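Long-range contacts in beta-galactosidase (Marinomonas sp. ef1, PDB 6Y2K), which hydrolyses terminal beta-D-galactosyl residues of beta-galactosides as a cold-active, hexameric enzyme of glycoside hydrolase family 42: residues F250-V255 against D300-C305; V412-D417 against V453-S458; F437-M442 against V469-A474; Y465-L470 against Q488-A493. All blocks are in the same frame, centred on the assembly; numbering follows the deposited sequence.

Contact 1: F250-V255 against D300-C305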
# COMPACT_ATOMS: atom_id res chain seq x y z
N PHE A 250 3.65 -19.78 38.40
CA PHE A 250 3.22 -20.63 39.52
C PHE A 250 1.69 -20.71 39.59
O PHE A 250 0.98 -19.90 38.99
CB PHE A 250 3.81 -20.16 40.86
CG PHE A 250 3.27 -18.85 41.37
CD1 PHE A 250 3.87 -17.66 41.01
CD2 PHE A 250 2.19 -18.82 42.24
CE1 PHE A 250 3.38 -16.45 41.48
CE2 PHE A 250 1.69 -17.61 42.71
CZ PHE A 250 2.29 -16.43 42.35
N ASP A 251 1.20 -21.71 40.31
CA ASP A 251 -0.23 -21.93 40.49
C ASP A 251 -0.79 -20.95 41.53
O ASP A 251 -0.61 -21.16 42.74
CB ASP A 251 -0.48 -23.39 40.88
CG ASP A 251 -1.96 -23.76 40.94
OD1 ASP A 251 -2.82 -22.86 40.98
OD2 ASP A 251 -2.23 -24.98 40.96
N HIS A 252 -1.46 -19.91 41.05
CA HIS A 252 -1.99 -18.85 41.92
C HIS A 252 -3.22 -19.31 42.71
O HIS A 252 -3.50 -18.77 43.78
CB HIS A 252 -2.35 -17.60 41.12
CG HIS A 252 -1.18 -16.91 40.47
ND1 HIS A 252 -0.28 -17.57 39.66
CD2 HIS A 252 -0.78 -15.62 40.51
CE1 HIS A 252 0.63 -16.71 39.23
NE2 HIS A 252 0.34 -15.51 39.73
N HIS A 253 -3.97 -20.28 42.18
CA HIS A 253 -5.08 -20.88 42.94
C HIS A 253 -4.56 -21.63 44.18
O HIS A 253 -5.14 -21.53 45.26
CB HIS A 253 -5.91 -21.83 42.08
CG HIS A 253 -6.60 -21.17 40.93
ND1 HIS A 253 -6.21 -21.36 39.62
CD2 HIS A 253 -7.63 -20.30 40.89
CE1 HIS A 253 -6.99 -20.65 38.83
NE2 HIS A 253 -7.85 -19.99 39.57
N LYS A 254 -3.45 -22.35 44.00
CA LYS A 254 -2.89 -23.18 45.07
C LYS A 254 -2.26 -22.32 46.17
O LYS A 254 -2.51 -22.55 47.36
CB LYS A 254 -1.89 -24.20 44.52
CG LYS A 254 -1.54 -25.31 45.50
CD LYS A 254 -0.66 -26.37 44.85
CE LYS A 254 -0.37 -27.50 45.83
NZ LYS A 254 0.51 -28.56 45.26
N VAL A 255 -1.49 -21.30 45.78
CA VAL A 255 -0.97 -20.31 46.75
C VAL A 255 -2.15 -19.64 47.47
O VAL A 255 -2.10 -19.46 48.69
CB VAL A 255 -0.07 -19.26 46.07
CG1 VAL A 255 0.27 -18.11 47.01
CG2 VAL A 255 1.22 -19.92 45.58
N ASP A 300 -11.24 -10.80 37.50
CA ASP A 300 -12.03 -12.04 37.56
C ASP A 300 -11.20 -13.29 37.93
O ASP A 300 -11.65 -14.12 38.73
CB ASP A 300 -12.80 -12.26 36.24
CG ASP A 300 -13.90 -11.22 36.00
OD1 ASP A 300 -14.40 -10.60 36.98
OD2 ASP A 300 -14.26 -11.01 34.81
N LEU A 301 -10.02 -13.42 37.35
CA LEU A 301 -9.10 -14.51 37.70
C LEU A 301 -8.75 -14.48 39.20
O LEU A 301 -8.85 -15.50 39.90
CB LEU A 301 -7.83 -14.44 36.86
CG LEU A 301 -6.64 -15.35 37.18
CD1 LEU A 301 -6.96 -16.81 36.91
CD2 LEU A 301 -5.44 -14.91 36.35
N TYR A 302 -8.38 -13.31 39.69
CA TYR A 302 -7.92 -13.18 41.09
C TYR A 302 -9.06 -13.15 42.11
O TYR A 302 -8.87 -13.58 43.25
CB TYR A 302 -6.94 -12.01 41.24
CG TYR A 302 -5.63 -12.24 40.48
CD1 TYR A 302 -4.94 -13.45 40.58
CD2 TYR A 302 -5.08 -11.25 39.65
CE1 TYR A 302 -3.76 -13.68 39.87
CE2 TYR A 302 -3.89 -11.47 38.95
CZ TYR A 302 -3.23 -12.69 39.07
OH TYR A 302 -2.04 -12.96 38.41
N ARG A 303 -10.25 -12.68 41.73
CA ARG A 303 -11.43 -12.90 42.57
C ARG A 303 -11.62 -14.42 42.80
O ARG A 303 -11.92 -14.84 43.91
CB ARG A 303 -12.70 -12.27 41.98
CG ARG A 303 -13.91 -12.37 42.91
CD ARG A 303 -15.13 -11.60 42.42
NE ARG A 303 -15.68 -12.21 41.20
CZ ARG A 303 -15.46 -11.79 39.95
NH1 ARG A 303 -14.74 -10.69 39.70
NH2 ARG A 303 -15.99 -12.47 38.94
N GLY A 304 -11.40 -15.23 41.77
CA GLY A 304 -11.43 -16.68 41.92
C GLY A 304 -10.33 -17.22 42.83
O GLY A 304 -10.62 -18.00 43.74
N CYS A 305 -9.09 -16.77 42.62
CA CYS A 305 -7.96 -17.12 43.48
C CYS A 305 -8.15 -16.72 44.95
O CYS A 305 -7.62 -17.38 45.85
CB CYS A 305 -6.66 -16.48 42.97
SG CYS A 305 -6.10 -17.10 41.38
O HOH W 1 -9.96 -17.85 39.23
O HOH W 2 -7.45 -20.22 45.73
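Cys-305 SG sits over one face of the His-253 imidazole, 4.0 Å from the ring centroid and 29° off the ring normal, a sulfur-aromatic contact. At the edge of the same ring, in its plane, His-253 NE2 meets a water at 3.0 Å. That water also donates to Leu-301 O, so it bridges the imidazole to the helix turn that ends at Cys-305. A methyl, Leu-301 CD1, comes to 4.2 Å from His-253 NE2. The neighbouring ring, His-252, has Phe-250 CZ over one face, offset toward the rim, while its own CE1 stands over the centre of the phenyl ring. In its plane, His-252 ND1 donates to Phe-250 O at 2.7 Å; this bond and the phenyl contact fix how the imidazole is turned. His-252 CD2 reaches the edge of Tyr-302 at CE1, 3.6 Å away, with the two planes at 32°. The thiol touches both histidines, because His-252 CB also lies 3.8 Å from Cys-305 SG; a chi1 of -66° turns the sulfur beside its own backbone N, where it meets them. A second water donates to both His-253 O and Cys-305 O. Asp-251 N-caps the short helix through OD1, which accepts from Lys-254 N. The buried interface thus joins helices 252-256 and 294-305 of the TIM barrel. Tyr-302 OH bonds to Met-244 O at the end of strand 238-244, Tyr-418 of helix 418-426 packs on both histidines, and Leu-301 leans on Ile-455 of strand 453-456.

Contact 2: V412-D417 against V453-S458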
# COMPACT_ATOMS: atom_id res chain seq x y z
N VAL A 412 -21.67 -16.60 33.80
CA VAL A 412 -20.79 -17.25 32.84
C VAL A 412 -19.45 -17.49 33.51
O VAL A 412 -18.89 -16.57 34.12
CB VAL A 412 -20.58 -16.37 31.59
CG1 VAL A 412 -19.61 -17.04 30.61
CG2 VAL A 412 -21.91 -16.08 30.91
N ALA A 413 -18.94 -18.72 33.40
CA ALA A 413 -17.63 -19.10 33.93
C ALA A 413 -16.68 -19.48 32.80
O ALA A 413 -17.05 -20.20 31.86
CB ALA A 413 -17.76 -20.24 34.92
N LEU A 414 -15.45 -18.98 32.90
CA LEU A 414 -14.33 -19.38 32.04
C LEU A 414 -13.33 -20.11 32.94
O LEU A 414 -12.84 -19.54 33.90
CB LEU A 414 -13.70 -18.14 31.42
CG LEU A 414 -12.54 -18.33 30.43
CD1 LEU A 414 -12.42 -17.12 29.52
CD2 LEU A 414 -11.20 -18.59 31.12
N MET A 415 -13.05 -21.37 32.63
CA MET A 415 -12.13 -22.18 33.46
C MET A 415 -10.68 -21.98 33.04
O MET A 415 -10.29 -22.34 31.91
CB MET A 415 -12.49 -23.67 33.36
CG MET A 415 -11.66 -24.60 34.23
SD MET A 415 -12.29 -26.29 34.24
CE MET A 415 -13.72 -26.06 35.30
N PHE A 416 -9.88 -21.41 33.95
CA PHE A 416 -8.45 -21.20 33.75
C PHE A 416 -7.66 -22.15 34.66
O PHE A 416 -7.88 -22.17 35.87
CB PHE A 416 -8.08 -19.75 34.09
CG PHE A 416 -6.67 -19.39 33.73
CD1 PHE A 416 -5.63 -19.61 34.62
CD2 PHE A 416 -6.37 -18.85 32.48
CE1 PHE A 416 -4.32 -19.28 34.29
CE2 PHE A 416 -5.06 -18.53 32.14
CZ PHE A 416 -4.04 -18.75 33.04
N ASP A 417 -6.74 -22.90 34.06
CA ASP A 417 -5.96 -23.92 34.76
C ASP A 417 -4.47 -23.66 34.52
O ASP A 417 -3.99 -23.77 33.39
CB ASP A 417 -6.37 -25.30 34.22
CG ASP A 417 -5.88 -26.44 35.10
OD1 ASP A 417 -6.61 -26.83 36.04
OD2 ASP A 417 -4.79 -26.97 34.82
N VAL A 453 -18.60 -11.99 34.06
CA VAL A 453 -17.89 -13.28 34.02
C VAL A 453 -17.18 -13.60 35.34
O VAL A 453 -16.70 -12.70 36.04
CB VAL A 453 -16.85 -13.24 32.87
CG1 VAL A 453 -16.06 -14.52 32.77
CG2 VAL A 453 -17.55 -12.95 31.55
N ASP A 454 -17.15 -14.90 35.68
CA ASP A 454 -16.22 -15.47 36.66
C ASP A 454 -15.17 -16.26 35.91
O ASP A 454 -15.49 -16.94 34.93
CB ASP A 454 -16.92 -16.44 37.62
CG ASP A 454 -17.61 -15.75 38.78
OD1 ASP A 454 -17.82 -14.52 38.73
OD2 ASP A 454 -17.93 -16.46 39.75
N ILE A 455 -13.93 -16.18 36.37
CA ILE A 455 -12.88 -17.08 35.93
C ILE A 455 -12.61 -18.01 37.10
O ILE A 455 -12.39 -17.55 38.22
CB ILE A 455 -11.62 -16.32 35.48
CG1 ILE A 455 -11.95 -15.48 34.23
CG2 ILE A 455 -10.47 -17.29 35.21
CD1 ILE A 455 -10.80 -14.65 33.68
N VAL A 456 -12.63 -19.31 36.83
CA VAL A 456 -12.63 -20.32 37.88
C VAL A 456 -11.54 -21.38 37.69
O VAL A 456 -11.14 -21.66 36.55
CB VAL A 456 -14.01 -21.02 37.99
CG1 VAL A 456 -15.11 -20.00 38.21
CG2 VAL A 456 -14.31 -21.88 36.76
N PRO A 457 -11.06 -21.97 38.80
CA PRO A 457 -10.13 -23.09 38.69
C PRO A 457 -10.86 -24.36 38.30
O PRO A 457 -12.10 -24.40 38.36
CB PRO A 457 -9.58 -23.21 40.10
CG PRO A 457 -10.69 -22.74 40.98
CD PRO A 457 -11.33 -21.62 40.21
N SER A 458 -10.10 -25.39 37.95
CA SER A 458 -10.70 -26.65 37.51
C SER A 458 -11.40 -27.44 38.62
O SER A 458 -12.26 -28.27 38.33
CB SER A 458 -9.68 -27.52 36.78
OG SER A 458 -8.56 -27.78 37.59
O HOH W 3 -7.13 -25.15 38.06
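Asp-417 OD1 accepts from Ser-458 OG at 2.7 Å, met nearly head-on along its C-O direction, and accepts a second hydrogen bond from a water. The same water accepts from Ser-458 N, closing a small ring of bonds where the two segments leave the sheet. The other carboxylate oxygen, OD2, caps the next helix at Ala-420 N. These bonds are those of the conformer described, the side chain being modelled in two. Behind this polar end, Met-415 lies along Ser-458: its chain runs extended to SD, 3.7 Å from Ser-458 CA, then bends at chi3 so that Met-415 CE comes 3.8 Å from Pro-457 O. Ile-455 CG2 presses on Phe-416 CB at 3.6 Å. Leu-414 CB and Ile-455 CG1 pair more loosely, at 4.2 Å. Asp-454 turns its acid away from the strand partner, to Arg-303 and Tyr-465. Four N-H...O bonds zip the backbones, from Asp-454 N to Val-412 O through to Phe-416 N to Val-456 O; the first is the straightest, at 170°, the last the most bent, at 147°. The strand axes are 29° apart, the usual twist of a parallel pair. Helices 418-426 and 435-448 lie in the connection from strand 412-415 to strand 453-456, a beta-alpha-beta crossover; the strand order 453-456, 412-415, 467-470, 490-493 is consistent with the flavodoxin-like fold of glutaminase-type domains.

Contact 3: F437-M442 against V469-A474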
# COMPACT_ATOMS: atom_id res chain seq x y z
N PHE A 437 -3.25 -16.33 25.58
CA PHE A 437 -3.80 -15.47 24.52
C PHE A 437 -5.20 -15.96 24.14
O PHE A 437 -6.12 -15.16 24.00
CB PHE A 437 -2.93 -15.47 23.26
CG PHE A 437 -1.57 -14.81 23.39
CD1 PHE A 437 -1.00 -14.48 24.63
CD2 PHE A 437 -0.82 -14.59 22.24
CE1 PHE A 437 0.27 -13.91 24.69
CE2 PHE A 437 0.45 -14.03 22.31
CZ PHE A 437 0.99 -13.69 23.54
N TRP A 438 -5.34 -17.27 23.96
CA TRP A 438 -6.62 -17.87 23.57
C TRP A 438 -7.68 -17.63 24.65
O TRP A 438 -8.80 -17.22 24.31
CB TRP A 438 -6.44 -19.37 23.29
CG TRP A 438 -7.72 -20.12 22.99
CD1 TRP A 438 -8.22 -21.16 23.70
CD2 TRP A 438 -8.64 -19.88 21.91
NE1 TRP A 438 -9.40 -21.59 23.14
CE2 TRP A 438 -9.68 -20.82 22.04
CE3 TRP A 438 -8.69 -18.95 20.86
CZ2 TRP A 438 -10.77 -20.88 21.15
CZ3 TRP A 438 -9.77 -19.00 19.97
CH2 TRP A 438 -10.81 -19.96 20.13
N CYS A 439 -7.33 -17.84 25.92
CA CYS A 439 -8.24 -17.56 27.04
C CYS A 439 -8.67 -16.08 27.04
O CYS A 439 -9.86 -15.77 27.16
CB CYS A 439 -7.61 -17.92 28.39
SG CYS A 439 -7.37 -19.69 28.72
N TYR A 440 -7.69 -15.20 26.85
CA TYR A 440 -7.93 -13.76 26.83
C TYR A 440 -8.84 -13.35 25.67
O TYR A 440 -9.72 -12.53 25.86
CB TYR A 440 -6.60 -13.00 26.72
CG TYR A 440 -6.70 -11.51 26.96
CD1 TYR A 440 -6.96 -10.62 25.92
CD2 TYR A 440 -6.53 -10.99 28.24
CE1 TYR A 440 -7.05 -9.26 26.15
CE2 TYR A 440 -6.60 -9.62 28.47
CZ TYR A 440 -6.87 -8.76 27.43
OH TYR A 440 -6.93 -7.41 27.65
N ARG A 441 -8.64 -13.93 24.49
CA ARG A 441 -9.48 -13.61 23.32
C ARG A 441 -10.90 -14.20 23.41
O ARG A 441 -11.85 -13.59 22.91
CB ARG A 441 -8.78 -14.02 22.02
CG ARG A 441 -7.48 -13.28 21.75
CD ARG A 441 -7.67 -11.78 21.60
NE ARG A 441 -6.40 -11.06 21.49
CZ ARG A 441 -6.28 -9.73 21.48
NH1 ARG A 441 -7.35 -8.94 21.56
NH2 ARG A 441 -5.08 -9.17 21.39
N MET A 442 -11.04 -15.36 24.06
CA MET A 442 -12.39 -15.88 24.37
C MET A 442 -13.09 -14.94 25.36
O MET A 442 -14.27 -14.63 25.20
CB MET A 442 -12.34 -17.31 24.92
CG MET A 442 -11.90 -18.36 23.89
SD MET A 442 -12.45 -20.03 24.30
CE MET A 442 -14.11 -20.00 23.65
N VAL A 469 -17.30 -22.29 29.99
CA VAL A 469 -16.38 -22.39 28.87
C VAL A 469 -15.01 -22.86 29.36
O VAL A 469 -14.45 -22.25 30.27
CB VAL A 469 -16.23 -21.04 28.14
CG1 VAL A 469 -15.23 -21.15 26.98
CG2 VAL A 469 -17.58 -20.55 27.64
N LEU A 470 -14.50 -23.95 28.78
CA LEU A 470 -13.15 -24.46 29.04
C LEU A 470 -12.31 -24.16 27.78
O LEU A 470 -12.38 -24.92 26.81
CB LEU A 470 -13.14 -25.97 29.32
CG LEU A 470 -14.11 -26.66 30.30
CD1 LEU A 470 -13.48 -27.94 30.86
CD2 LEU A 470 -14.65 -25.80 31.41
N PRO A 471 -11.55 -23.05 27.78
CA PRO A 471 -10.88 -22.68 26.52
C PRO A 471 -9.95 -23.75 25.96
O PRO A 471 -9.93 -23.94 24.75
CB PRO A 471 -10.10 -21.43 26.90
CG PRO A 471 -10.91 -20.82 27.99
CD PRO A 471 -11.40 -21.99 28.78
N ALA A 472 -9.20 -24.41 26.84
CA ALA A 472 -8.23 -25.45 26.45
C ALA A 472 -7.78 -26.23 27.68
O ALA A 472 -6.66 -26.09 28.16
CB ALA A 472 -7.04 -24.82 25.74
N GLN A 473 -8.69 -27.05 28.20
CA GLN A 473 -8.45 -27.78 29.45
C GLN A 473 -7.68 -29.05 29.10
O GLN A 473 -8.26 -30.13 28.99
CB GLN A 473 -9.79 -28.07 30.15
CG GLN A 473 -9.67 -28.59 31.58
CD GLN A 473 -8.98 -27.65 32.56
OE1 GLN A 473 -9.03 -26.44 32.38
NE2 GLN A 473 -8.32 -28.19 33.57
N ALA A 474 -6.37 -28.89 28.92
CA ALA A 474 -5.50 -29.91 28.30
C ALA A 474 -5.62 -31.28 28.95
O ALA A 474 -5.88 -32.27 28.28
CB ALA A 474 -4.05 -29.43 28.28
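Pro-471 is at the centre of the tightly packed part of this contact: its CB is met by Cys-439 SG at 3.7 Å, by Trp-438 CD1 at 3.7 Å and by Met-442 SD at 3.8 Å, three side chains from two consecutive turns of one helix. The Met-442 chain, folded at chi3, sends CE on to Val-469 CG1 at 3.7 Å, just as close. Trp-438 adds the polar link. Its NE1 donates to Pro-471 O at 2.9 Å, with the oxygen in the indole plane but the donor lying above the carbonyl plane and the bond bent to 142°. Because chi1 of 175° swings the indole away from its own backbone N, the pyrrole edge faces the proline, while Met-442 CG covers the centre of one face. Only the Ala-472 side is loose, its CB coming no nearer than 4.4 Å to Trp-438 CD1. Even this side does not open to solvent, since all six touching residues are buried. The contact lays helix 435-448 across the end of strand 467-470, with Leu-414 of strand 412-415 also against Pro-471 and Leu-588 of helix 585-598 against both Trp-438 and Met-442.

Contact 4: Y465-L470 against Q488-A493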
# COMPACT_ATOMS: atom_id res chain seq x y z
N TYR A 465 -23.30 -21.56 37.72
CA TYR A 465 -23.08 -21.03 36.36
C TYR A 465 -24.02 -21.65 35.32
O TYR A 465 -24.18 -22.87 35.25
CB TYR A 465 -21.61 -21.25 35.94
CG TYR A 465 -20.64 -20.66 36.93
CD1 TYR A 465 -20.62 -19.29 37.18
CD2 TYR A 465 -19.76 -21.47 37.65
CE1 TYR A 465 -19.75 -18.74 38.11
CE2 TYR A 465 -18.88 -20.93 38.58
CZ TYR A 465 -18.88 -19.57 38.80
OH TYR A 465 -18.03 -19.00 39.72
N GLU A 466 -24.63 -20.78 34.51
CA GLU A 466 -25.51 -21.19 33.42
C GLU A 466 -24.75 -21.54 32.15
O GLU A 466 -25.19 -22.40 31.38
CB GLU A 466 -26.52 -20.08 33.12
CG GLU A 466 -27.43 -19.73 34.28
CD GLU A 466 -28.29 -20.90 34.75
OE1 GLU A 466 -28.52 -21.88 34.00
OE2 GLU A 466 -28.73 -20.84 35.90
N LEU A 467 -23.61 -20.89 31.93
CA LEU A 467 -22.71 -21.16 30.81
C LEU A 467 -21.29 -21.34 31.32
O LEU A 467 -20.80 -20.52 32.10
CB LEU A 467 -22.77 -20.00 29.82
CG LEU A 467 -21.83 -20.05 28.60
CD1 LEU A 467 -22.13 -21.25 27.71
CD2 LEU A 467 -21.95 -18.74 27.82
N LEU A 468 -20.64 -22.41 30.87
CA LEU A 468 -19.29 -22.77 31.30
C LEU A 468 -18.43 -23.00 30.06
O LEU A 468 -18.78 -23.82 29.21
CB LEU A 468 -19.34 -24.07 32.12
CG LEU A 468 -18.01 -24.69 32.57
CD1 LEU A 468 -17.19 -23.71 33.40
CD2 LEU A 468 -18.26 -25.96 33.38
N VAL A 469 -17.30 -22.29 29.99
CA VAL A 469 -16.38 -22.39 28.87
C VAL A 469 -15.01 -22.86 29.36
O VAL A 469 -14.45 -22.25 30.27
CB VAL A 469 -16.23 -21.04 28.14
CG1 VAL A 469 -15.23 -21.15 26.98
CG2 VAL A 469 -17.58 -20.55 27.64
N LEU A 470 -14.50 -23.95 28.78
CA LEU A 470 -13.15 -24.46 29.04
C LEU A 470 -12.31 -24.16 27.78
O LEU A 470 -12.38 -24.92 26.81
CB LEU A 470 -13.14 -25.97 29.32
CG LEU A 470 -14.11 -26.66 30.30
CD1 LEU A 470 -13.48 -27.94 30.86
CD2 LEU A 470 -14.65 -25.80 31.41
N GLN A 488 -25.40 -29.08 34.96
CA GLN A 488 -26.73 -28.86 34.37
C GLN A 488 -26.81 -27.63 33.45
O GLN A 488 -27.82 -27.45 32.77
CB GLN A 488 -27.78 -28.73 35.49
CG GLN A 488 -27.97 -30.00 36.32
CD GLN A 488 -28.37 -31.20 35.47
OE1 GLN A 488 -29.50 -31.28 34.96
NE2 GLN A 488 -27.47 -32.16 35.33
N GLY A 489 -25.77 -26.80 33.42
CA GLY A 489 -25.74 -25.64 32.52
C GLY A 489 -25.26 -26.01 31.12
O GLY A 489 -25.28 -27.19 30.73
N VAL A 490 -24.84 -24.99 30.36
CA VAL A 490 -24.36 -25.16 28.99
C VAL A 490 -22.83 -25.21 28.97
O VAL A 490 -22.19 -24.34 29.53
CB VAL A 490 -24.89 -24.03 28.08
CG1 VAL A 490 -24.35 -24.16 26.66
CG2 VAL A 490 -26.41 -24.02 28.07
N LEU A 491 -22.27 -26.22 28.32
CA LEU A 491 -20.81 -26.42 28.24
C LEU A 491 -20.27 -26.17 26.84
O LEU A 491 -20.77 -26.76 25.88
CB LEU A 491 -20.44 -27.85 28.65
CG LEU A 491 -18.97 -28.27 28.49
CD1 LEU A 491 -18.07 -27.48 29.43
CD2 LEU A 491 -18.80 -29.77 28.70
N LEU A 492 -19.22 -25.34 26.75
CA LEU A 492 -18.37 -25.26 25.56
C LEU A 492 -16.94 -25.66 25.93
O LEU A 492 -16.27 -24.97 26.71
CB LEU A 492 -18.38 -23.84 24.98
CG LEU A 492 -17.45 -23.59 23.78
CD1 LEU A 492 -17.81 -24.51 22.62
CD2 LEU A 492 -17.47 -22.13 23.33
N ALA A 493 -16.47 -26.77 25.37
CA ALA A 493 -15.09 -27.20 25.51
C ALA A 493 -14.32 -26.76 24.27
O ALA A 493 -14.74 -27.03 23.14
CB ALA A 493 -15.01 -28.71 25.67
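Strands 467-470 and 490-493 run parallel, their axes 4.8 Å apart and only 13° from aligned, with Leu-467 level with Val-490 and Leu-470 with Ala-493. Four backbone bonds of 2.8-2.9 Å alternate between them: Val-490 N to Glu-466 O, Leu-468 N to Val-490 O, Leu-492 N to Leu-468 O and Leu-470 N to Leu-492 O. On the face that includes Leu-467, Val-469, Val-490 and Leu-492, Leu-467 CD1 reaches across to Val-490 CG1 at 3.8 Å, the two side chains crossing at a slant. Leu-492 CB lies near Val-469 CG2. The other face carries Leu-468, Leu-470, Leu-491 and Ala-493. There Leu-491 CD1 touches two leucines, 4.1 Å from Leu-470 CG and 4.2 Å from Leu-468 CG. Leu-470 has its CG opposite the carbonyl carbon (chi1 -47°), unlike Leu-468 and Leu-491, whose CG lies trans to N; its branch therefore meets Leu-491 rather than its level partner Ala-493. Gly-489 CA packs against Glu-466 O at the entry to the pair. Helix 585-598 covers the Val-490 and Leu-492 face, and Tyr-465 points its hydroxyl to Asp-454 beyond strand 412-415. With helix 478-486 joining the two strands, this is a classic beta-alpha-beta unit in the parallel part of the trimerisation-domain sheet.

Overall arrangement
From the N terminus, contact 1 comes first, closing a loop of 44 residues within the TIM barrel before the other three begin. In the trimerisation domain, contact 2 closes the excursion through helices 418-426 and 435-448; contact 3 starts on the second of these and ends beyond strand 453-456, so the two cross. Contact 4 follows contact 2 in series, shares Val-469 and Leu-470 with contact 3, and closes the short loop through helix 478-486. Strands 453-456, 412-415, 467-470 and 490-493 lie side by side in this order, so one more pairing, 412-415 with 467-470, separates contacts 2 and 4. Arg-303 to Asp-454, a salt bridge, ties contact 1 and the barrel to contact 2 at the sheet's outer strand.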